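Local coordinates for interleukin-2 receptor subunit beta (Mus musculus, PDB 6DG5), which probably binds interleukin-2 as the beta subunit of its cell-surface receptor, passing on the cytokine's growth signal and taking part in receptor-mediated endocytosis, at residues B[12-17]-B[134-139]; B[113-116]-B[122-125]; B[157-162]-B[168-173]. One frame throughout, in Å; residues are numbered along the deposited sequence.

Contact 1 (B[12-17]-B[134-139]); sequences YNSRAN and HYIEPY. With NAG (2-acetamido-2-deoxy-beta-D-glucopyranose), chain E.
Ile-136 lays its CD1 methyl against the CB of Ser-14, 3.8 Å away, in the elbow where the N-terminal domain of a type I cytokine receptor meets its fibronectin type III domain. The residues suit the spot: a long aliphatic branch supplies bulk, while a small serine lets it approach and keeps a hydroxyl for the backbone N of Ser-133. Ile-136 CG1 sits between backbone N and carbonyl carbon (chi1 61°), which swings CD1 across to the turn.

The second touch is polar. Arg-15 reaches over with its chain bent at chi2, and NH1 donates a weak hydrogen bond to His-134 ND1 at 3.4 Å (N-H...N 156°), arriving at the edge of the imidazole near its plane; the guanidinium and ring planes are 49° apart. Arginine can serve several partners at once: the same NH1 bonds Gln-71 OE1, its stronger mate, and NE makes a salt bridge with Glu-69. With ND1 accepting, the imidazole probably carries its proton on NE2, which bonds an acidic side chain on the chain of another protein. Tyr-135 and Tyr-139 bond acidic side chains there too, consistent with the elbow being the ligand-facing site of this receptor family.

The turn 12-17 is stiffened from within. Asn-13 forms an Asx turn, OD1 taking Arg-15 N at 2.9 Å and also Asn-17 N, the two donors coming from opposite faces of the amide. Tyr-12 spreads its ring beneath Ser-14 N and sends OH to Arg-15 O, 2.6 Å away. At the far end of the turn, Asn-17 carries an N-linked glycan, its ND2 bonded covalently to C1 of the N-acetylglucosamine at 1.4 Å.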
# COMPACT_ATOMS: atom_id res chain seq x y z
N TYR B 12 16.84 -5.89 7.58
CA TYR B 12 16.84 -5.21 6.29
C TYR B 12 16.04 -3.92 6.41
O TYR B 12 14.89 -3.94 6.88
CB TYR B 12 16.26 -6.13 5.21
CG TYR B 12 16.07 -5.51 3.85
CD1 TYR B 12 17.07 -4.75 3.26
CD2 TYR B 12 14.90 -5.73 3.13
CE1 TYR B 12 16.90 -4.20 2.00
CE2 TYR B 12 14.72 -5.19 1.87
CZ TYR B 12 15.72 -4.42 1.31
OH TYR B 12 15.55 -3.87 0.06
N ASN B 13 16.64 -2.80 6.01
CA ASN B 13 16.01 -1.49 6.14
C ASN B 13 15.00 -1.21 5.03
O ASN B 13 14.55 -0.07 4.91
CB ASN B 13 17.08 -0.39 6.15
CG ASN B 13 17.62 -0.08 4.77
OD1 ASN B 13 17.68 -0.95 3.89
ND2 ASN B 13 18.03 1.17 4.57
N SER B 14 14.63 -2.23 4.25
CA SER B 14 13.69 -2.18 3.14
C SER B 14 14.22 -1.41 1.93
O SER B 14 13.47 -1.19 0.97
CB SER B 14 12.33 -1.59 3.54
OG SER B 14 12.41 -0.18 3.67
N ARG B 15 15.49 -1.01 1.93
CA ARG B 15 16.07 -0.37 0.76
C ARG B 15 17.33 -1.09 0.30
O ARG B 15 17.26 -2.00 -0.54
CB ARG B 15 16.37 1.10 1.03
CG ARG B 15 15.18 2.03 0.82
CD ARG B 15 14.37 1.63 -0.40
NE ARG B 15 13.71 2.77 -1.03
CZ ARG B 15 12.79 2.66 -1.99
NH1 ARG B 15 12.40 1.46 -2.41
NH2 ARG B 15 12.24 3.75 -2.51
N ALA B 16 18.49 -0.71 0.85
CA ALA B 16 19.74 -1.30 0.40
C ALA B 16 20.70 -1.61 1.54
O ALA B 16 21.92 -1.70 1.30
CB ALA B 16 20.43 -0.36 -0.60
N ASN B 17 20.21 -1.80 2.76
CA ASN B 17 21.05 -2.00 3.93
C ASN B 17 20.57 -3.23 4.68
O ASN B 17 19.39 -3.32 5.04
CB ASN B 17 21.03 -0.76 4.83
CG ASN B 17 22.05 -0.82 5.97
OD1 ASN B 17 22.50 -1.89 6.38
ND2 ASN B 17 22.41 0.35 6.48
N HIS B 134 8.72 1.64 -1.42
CA HIS B 134 7.38 1.73 -1.99
C HIS B 134 6.61 0.44 -1.79
O HIS B 134 5.37 0.46 -1.77
CB HIS B 134 7.48 2.06 -3.48
CG HIS B 134 8.20 1.03 -4.28
ND1 HIS B 134 9.54 0.76 -4.11
CD2 HIS B 134 7.77 0.19 -5.25
CE1 HIS B 134 9.91 -0.20 -4.94
NE2 HIS B 134 8.85 -0.56 -5.65
N TYR B 135 7.32 -0.68 -1.63
CA TYR B 135 6.67 -1.96 -1.37
C TYR B 135 5.86 -1.92 -0.09
O TYR B 135 4.78 -2.53 -0.00
CB TYR B 135 7.72 -3.07 -1.29
CG TYR B 135 8.37 -3.44 -2.61
CD1 TYR B 135 7.64 -3.47 -3.79
CD2 TYR B 135 9.71 -3.79 -2.66
CE1 TYR B 135 8.24 -3.82 -4.99
CE2 TYR B 135 10.32 -4.14 -3.84
CZ TYR B 135 9.58 -4.15 -5.01
OH TYR B 135 10.19 -4.50 -6.19
N ILE B 136 6.35 -1.21 0.93
CA ILE B 136 5.74 -1.20 2.25
C ILE B 136 5.27 0.18 2.68
O ILE B 136 4.73 0.32 3.78
CB ILE B 136 6.70 -1.78 3.31
CG1 ILE B 136 7.97 -0.94 3.39
CG2 ILE B 136 7.03 -3.23 3.00
CD1 ILE B 136 8.75 -1.13 4.66
N GLU B 137 5.48 1.20 1.85
CA GLU B 137 5.15 2.57 2.26
C GLU B 137 3.69 2.76 2.67
O GLU B 137 3.45 3.47 3.65
CB GLU B 137 5.52 3.56 1.15
CG GLU B 137 5.51 5.00 1.62
CD GLU B 137 5.45 5.99 0.47
OE1 GLU B 137 6.17 5.81 -0.53
OE2 GLU B 137 4.66 6.95 0.56
N PRO B 138 2.69 2.18 1.99
CA PRO B 138 1.30 2.41 2.43
C PRO B 138 0.97 1.78 3.77
O PRO B 138 -0.03 2.17 4.39
CB PRO B 138 0.46 1.79 1.31
CG PRO B 138 1.37 0.80 0.67
CD PRO B 138 2.72 1.43 0.72
N TYR B 139 1.78 0.83 4.25
CA TYR B 139 1.51 0.14 5.50
C TYR B 139 2.27 0.74 6.68
O TYR B 139 2.50 0.04 7.68
CB TYR B 139 1.86 -1.35 5.36
CG TYR B 139 0.97 -2.09 4.39
CD1 TYR B 139 -0.24 -2.63 4.81
CD2 TYR B 139 1.33 -2.25 3.06
CE1 TYR B 139 -1.06 -3.31 3.93
CE2 TYR B 139 0.52 -2.93 2.17
CZ TYR B 139 -0.67 -3.46 2.61
OH TYR B 139 -1.49 -4.14 1.74
C1 NAG E . 23.33 0.50 7.57
C2 NAG E . 23.73 1.98 7.71
C3 NAG E . 24.47 2.23 9.03
C4 NAG E . 23.74 1.63 10.22
C5 NAG E . 23.48 0.16 9.94
C6 NAG E . 22.73 -0.56 11.03
C7 NAG E . 24.10 3.05 5.53
C8 NAG E . 25.11 3.38 4.47
N2 NAG E . 24.56 2.38 6.59
O3 NAG E . 24.64 3.64 9.21
O4 NAG E . 24.55 1.78 11.37
O5 NAG E . 22.67 0.06 8.76
O6 NAG E . 21.44 -0.97 10.60
O7 NAG E . 22.92 3.38 5.43

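Contact 2 (B[113-116]-B[122-125]); sequences LQVL and RCNI. With NAG (2-acetamido-2-deoxy-beta-D-glucopyranose), chain D.
Val-115 and Ile-125 stand side by side on one face of an antiparallel hairpin, their branches slanting across each other as a non-hydrogen-bonded pair with CA atoms 4.5 Å apart. Val-115 straddles two partners: CG2 meets Ile-125 CG1 at 3.9 Å, while CG1, placed anti to the backbone N (chi1 178°), leans the other way onto Cys-123 SG at 3.7 Å. Beta-branched residues suit such a strand pair, since each branches at CB and so offers two carbon arms close to the backbone. Leu-113 CD2 adds a looser touch to Ile-125 CG2.

Beside this pair, Leu-116 N donates to Asn-124 O at 2.9 Å. Two CA-H...O contacts, Ile-125 CA to Gln-114 O and Val-115 CA to Asn-124 O, help to close the strands on each other.

Asn-124 points to the other face, where its ND2 is joined covalently to C1 of an N-acetylglucosamine; Leu-116 CD1 lies beside that sugar's O6, 3.3 Å away.

Strand 123-128 is the middle of a three-stranded sheet, with 111-118 along one edge and 167-170 along the other, and the Val-115 and Ile-125 face packs onto Leu-202 of strand 202-205 in the opposing sheet of the fibronectin type III sandwich.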
# COMPACT_ATOMS: atom_id res chain seq x y z
N LEU B 113 12.38 15.57 13.77
CA LEU B 113 11.34 15.88 14.73
C LEU B 113 11.37 17.37 15.06
O LEU B 113 12.44 17.94 15.31
CB LEU B 113 11.52 15.06 16.01
CG LEU B 113 10.63 13.83 16.17
CD1 LEU B 113 11.22 12.64 15.44
CD2 LEU B 113 10.41 13.51 17.64
N GLN B 114 10.20 18.00 15.05
CA GLN B 114 10.12 19.41 15.39
C GLN B 114 8.69 19.75 15.79
O GLN B 114 7.75 19.02 15.49
CB GLN B 114 10.56 20.30 14.22
CG GLN B 114 9.61 20.31 13.04
CD GLN B 114 9.95 21.41 12.05
OE1 GLN B 114 10.60 22.39 12.40
NE2 GLN B 114 9.50 21.25 10.81
N VAL B 115 8.55 20.89 16.47
CA VAL B 115 7.27 21.38 16.95
C VAL B 115 6.79 22.46 15.99
O VAL B 115 7.47 23.47 15.80
CB VAL B 115 7.37 21.91 18.38
CG1 VAL B 115 6.03 22.46 18.84
CG2 VAL B 115 7.86 20.83 19.32
N LEU B 116 5.61 22.26 15.41
CA LEU B 116 5.03 23.26 14.52
C LEU B 116 4.17 24.26 15.28
O LEU B 116 4.19 25.45 14.97
CB LEU B 116 4.20 22.58 13.42
CG LEU B 116 4.97 21.78 12.37
CD1 LEU B 116 4.03 21.30 11.28
CD2 LEU B 116 6.10 22.60 11.79
N ARG B 122 -1.59 22.69 24.27
CA ARG B 122 -1.58 22.00 22.99
C ARG B 122 -0.19 22.01 22.38
O ARG B 122 0.64 22.88 22.68
CB ARG B 122 -2.59 22.64 22.02
CG ARG B 122 -4.01 22.74 22.56
CD ARG B 122 -4.76 23.90 21.91
NE ARG B 122 -5.34 23.55 20.62
CZ ARG B 122 -6.63 23.63 20.33
NH1 ARG B 122 -7.49 24.06 21.25
NH2 ARG B 122 -7.07 23.30 19.13
N CYS B 123 0.07 21.03 21.52
CA CYS B 123 1.36 20.90 20.85
C CYS B 123 1.28 19.93 19.68
O CYS B 123 0.77 18.81 19.82
CB CYS B 123 2.44 20.44 21.83
SG CYS B 123 4.06 20.19 21.08
N ASN B 124 1.79 20.34 18.52
CA ASN B 124 1.79 19.53 17.30
C ASN B 124 3.23 19.28 16.89
O ASN B 124 3.99 20.23 16.66
CB ASN B 124 1.00 20.23 16.19
CG ASN B 124 0.73 19.32 15.00
OD1 ASN B 124 1.16 18.17 14.97
ND2 ASN B 124 -0.01 19.84 14.02
N ILE B 125 3.60 18.00 16.79
CA ILE B 125 4.98 17.58 16.55
C ILE B 125 5.02 16.78 15.26
O ILE B 125 4.22 15.85 15.07
CB ILE B 125 5.52 16.76 17.72
CG1 ILE B 125 5.64 17.63 18.98
CG2 ILE B 125 6.86 16.13 17.37
CD1 ILE B 125 5.43 16.87 20.27
C1 NAG D . -0.36 19.11 12.81
C2 NAG D . -1.80 19.38 12.37
C3 NAG D . -2.10 18.67 11.04
C4 NAG D . -1.03 18.98 9.99
C5 NAG D . 0.36 18.71 10.57
C6 NAG D . 1.48 19.11 9.63
C7 NAG D . -3.92 19.58 13.59
C8 NAG D . -4.77 19.01 14.69
N2 NAG D . -2.74 18.97 13.39
O3 NAG D . -3.37 19.09 10.57
O4 NAG D . -1.22 18.15 8.85
O5 NAG D . 0.54 19.47 11.77
O6 NAG D . 1.45 20.50 9.34
O7 NAG D . -4.28 20.54 12.92

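Contact 3 (B[157-162]-B[168-173]); sequences SVLSLK and LFLEML. With NAG (2-acetamido-2-deoxy-beta-D-glucopyranose), chain D.
Leu-159 rests its CD1 methyl against two leucines of the facing strand, meeting Leu-170 CD2 at 3.9 Å and Leu-168 CD2 at 4.2 Å. These apolar touches, with Leu-161 CD1 against Leu-168 CD2 at 4.3 Å, carry the whole contact. The side chains of Leu-159 and Leu-168 cross at about a right angle, and Leu-168 CD2 is shared by both leucines opposite. Its CG lies between the backbone N and the carbonyl carbon (chi1 37°), which carries CD2 toward the facing strand. Leucine fits here because its branch point sits one carbon out, so methyls can span the gap between strands whose axes run 10.3 Å apart.

Hydrogen bonds play no part across the gap; the leucines' backbones bond within their own sheets. Leu-159 and Leu-161 pair with Ala-144 and Phe-142, Leu-168 and Leu-170 with Ile-125 and Cys-123. Ser-160 N and Glu-171 N instead bond polar side chains on the chain of another protein.

Contact with sugar falls to Phe-169, which alternation along the strand turns away from the leucines. Its CD1 approaches C8 of the N-acetylglucosamine on Asn-124 at 3.5 Å, the acetyl methyl coming in obliquely to the ring, while Arg-122 also packs on this phenylalanine and the carboxylate carbon of Glu-171 lies at the ring's edge. With alanine in place of the phenylalanine, the acetyl methyl would probably lose its apolar neighbour and the Arg-122 side chain would be freer to move.

Leucines meeting from two sheets, with Val-158, Ser-160 and Phe-169 alternating to the outside, form part of the hydrophobic core of a fibronectin type III beta sandwich.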
# COMPACT_ATOMS: atom_id res chain seq x y z
N SER B 157 4.34 7.34 28.54
CA SER B 157 3.11 6.87 27.93
C SER B 157 3.33 6.73 26.43
O SER B 157 3.70 7.70 25.76
CB SER B 157 1.96 7.84 28.22
OG SER B 157 0.70 7.22 28.05
N VAL B 158 3.09 5.53 25.90
CA VAL B 158 3.34 5.23 24.49
C VAL B 158 2.02 5.34 23.74
O VAL B 158 1.05 4.65 24.07
CB VAL B 158 3.95 3.83 24.33
CG1 VAL B 158 4.32 3.59 22.88
CG2 VAL B 158 5.16 3.68 25.23
N LEU B 159 1.99 6.20 22.73
CA LEU B 159 0.80 6.45 21.93
C LEU B 159 0.96 5.79 20.56
O LEU B 159 2.04 5.86 19.95
CB LEU B 159 0.56 7.95 21.76
CG LEU B 159 0.71 8.79 23.03
CD1 LEU B 159 0.99 10.24 22.66
CD2 LEU B 159 -0.53 8.69 23.90
N SER B 160 -0.11 5.17 20.07
CA SER B 160 -0.08 4.45 18.81
C SER B 160 -0.78 5.24 17.72
O SER B 160 -1.89 5.75 17.92
CB SER B 160 -0.73 3.07 18.95
OG SER B 160 0.07 2.19 19.72
N LEU B 161 -0.13 5.35 16.56
CA LEU B 161 -0.72 5.90 15.35
C LEU B 161 -0.76 4.76 14.34
O LEU B 161 0.21 4.54 13.60
CB LEU B 161 0.06 7.10 14.82
CG LEU B 161 0.22 8.30 15.75
CD1 LEU B 161 1.67 8.47 16.17
CD2 LEU B 161 -0.29 9.56 15.07
N LYS B 162 -1.87 4.03 14.31
CA LYS B 162 -2.01 2.86 13.45
C LYS B 162 -2.28 3.21 11.99
O LYS B 162 -2.82 2.39 11.24
CB LYS B 162 -3.12 1.94 13.98
CG LYS B 162 -2.86 1.44 15.39
CD LYS B 162 -3.89 0.41 15.83
CE LYS B 162 -3.71 0.03 17.29
NZ LYS B 162 -3.99 1.19 18.19
N LEU B 168 1.53 14.35 15.50
CA LEU B 168 0.52 14.17 16.53
C LEU B 168 0.24 15.50 17.23
O LEU B 168 1.16 16.28 17.49
CB LEU B 168 0.90 13.10 17.57
CG LEU B 168 2.32 12.87 18.08
CD1 LEU B 168 2.88 14.06 18.84
CD2 LEU B 168 2.33 11.64 18.96
N PHE B 169 -1.03 15.74 17.51
CA PHE B 169 -1.48 16.92 18.24
C PHE B 169 -1.73 16.49 19.68
O PHE B 169 -2.65 15.71 19.95
CB PHE B 169 -2.73 17.51 17.60
CG PHE B 169 -2.97 18.95 17.94
CD1 PHE B 169 -2.42 19.96 17.17
CD2 PHE B 169 -3.77 19.30 19.02
CE1 PHE B 169 -2.65 21.29 17.47
CE2 PHE B 169 -4.01 20.62 19.33
CZ PHE B 169 -3.45 21.62 18.55
N LEU B 170 -0.90 16.98 20.60
CA LEU B 170 -0.99 16.58 22.00
C LEU B 170 -1.92 17.51 22.77
O LEU B 170 -1.86 18.73 22.62
CB LEU B 170 0.40 16.58 22.65
CG LEU B 170 1.36 15.50 22.15
CD1 LEU B 170 2.71 15.65 22.81
CD2 LEU B 170 0.78 14.12 22.40
N GLU B 171 -2.78 16.92 23.59
CA GLU B 171 -3.70 17.65 24.45
C GLU B 171 -3.40 17.32 25.90
O GLU B 171 -2.57 16.46 26.21
CB GLU B 171 -5.16 17.30 24.12
CG GLU B 171 -5.56 17.55 22.67
CD GLU B 171 -5.93 19.00 22.40
OE1 GLU B 171 -6.26 19.33 21.24
OE2 GLU B 171 -5.91 19.80 23.36
N MET B 172 -4.08 18.03 26.80
CA MET B 172 -4.01 17.78 28.24
C MET B 172 -2.57 17.91 28.76
O MET B 172 -2.11 17.09 29.56
CB MET B 172 -4.58 16.40 28.60
CG MET B 172 -5.84 16.02 27.82
SD MET B 172 -7.34 16.84 28.40
CE MET B 172 -7.75 15.81 29.81
N LEU B 173 -1.86 18.93 28.29
CA LEU B 173 -0.49 19.20 28.71
C LEU B 173 -0.47 20.26 29.80
O LEU B 173 -1.21 21.25 29.73
CB LEU B 173 0.37 19.65 27.53
CG LEU B 173 0.59 18.63 26.41
CD1 LEU B 173 1.35 19.28 25.26
CD2 LEU B 173 1.34 17.42 26.93
C1 NAG D . -0.36 19.11 12.81
C2 NAG D . -1.80 19.38 12.37
C3 NAG D . -2.10 18.67 11.04
C4 NAG D . -1.03 18.98 9.99
C5 NAG D . 0.36 18.71 10.57
C6 NAG D . 1.48 19.11 9.63
C7 NAG D . -3.92 19.58 13.59
C8 NAG D . -4.77 19.01 14.69
N2 NAG D . -2.74 18.97 13.39
O3 NAG D . -3.37 19.09 10.57
O4 NAG D . -1.22 18.15 8.85
O5 NAG D . 0.54 19.47 11.77
O6 NAG D . 1.45 20.50 9.34
O7 NAG D . -4.28 20.54 12.92

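In the fold
Contact 1 joins the two domains, bringing a loop of the N-terminal one, between strands 8-12 and 17-23, to the loop ahead of strand 140-148. Contacts 2 and 3 both lie within the fibronectin type III domain, their centres 11 Å apart and 26 and 25 Å from that of contact 1. Along the chain the hairpin of contact 2 falls between the two segments of contact 1, and contact 3 follows. Strands 123-128 and 167-170 are neighbours in one sheet, so contact 2 builds that sheet while contact 3 packs it against the other; the glycan on Asn-124 touches both. The arrangement is consistent with an elbow that faces the ligand, joined to a beta sandwich.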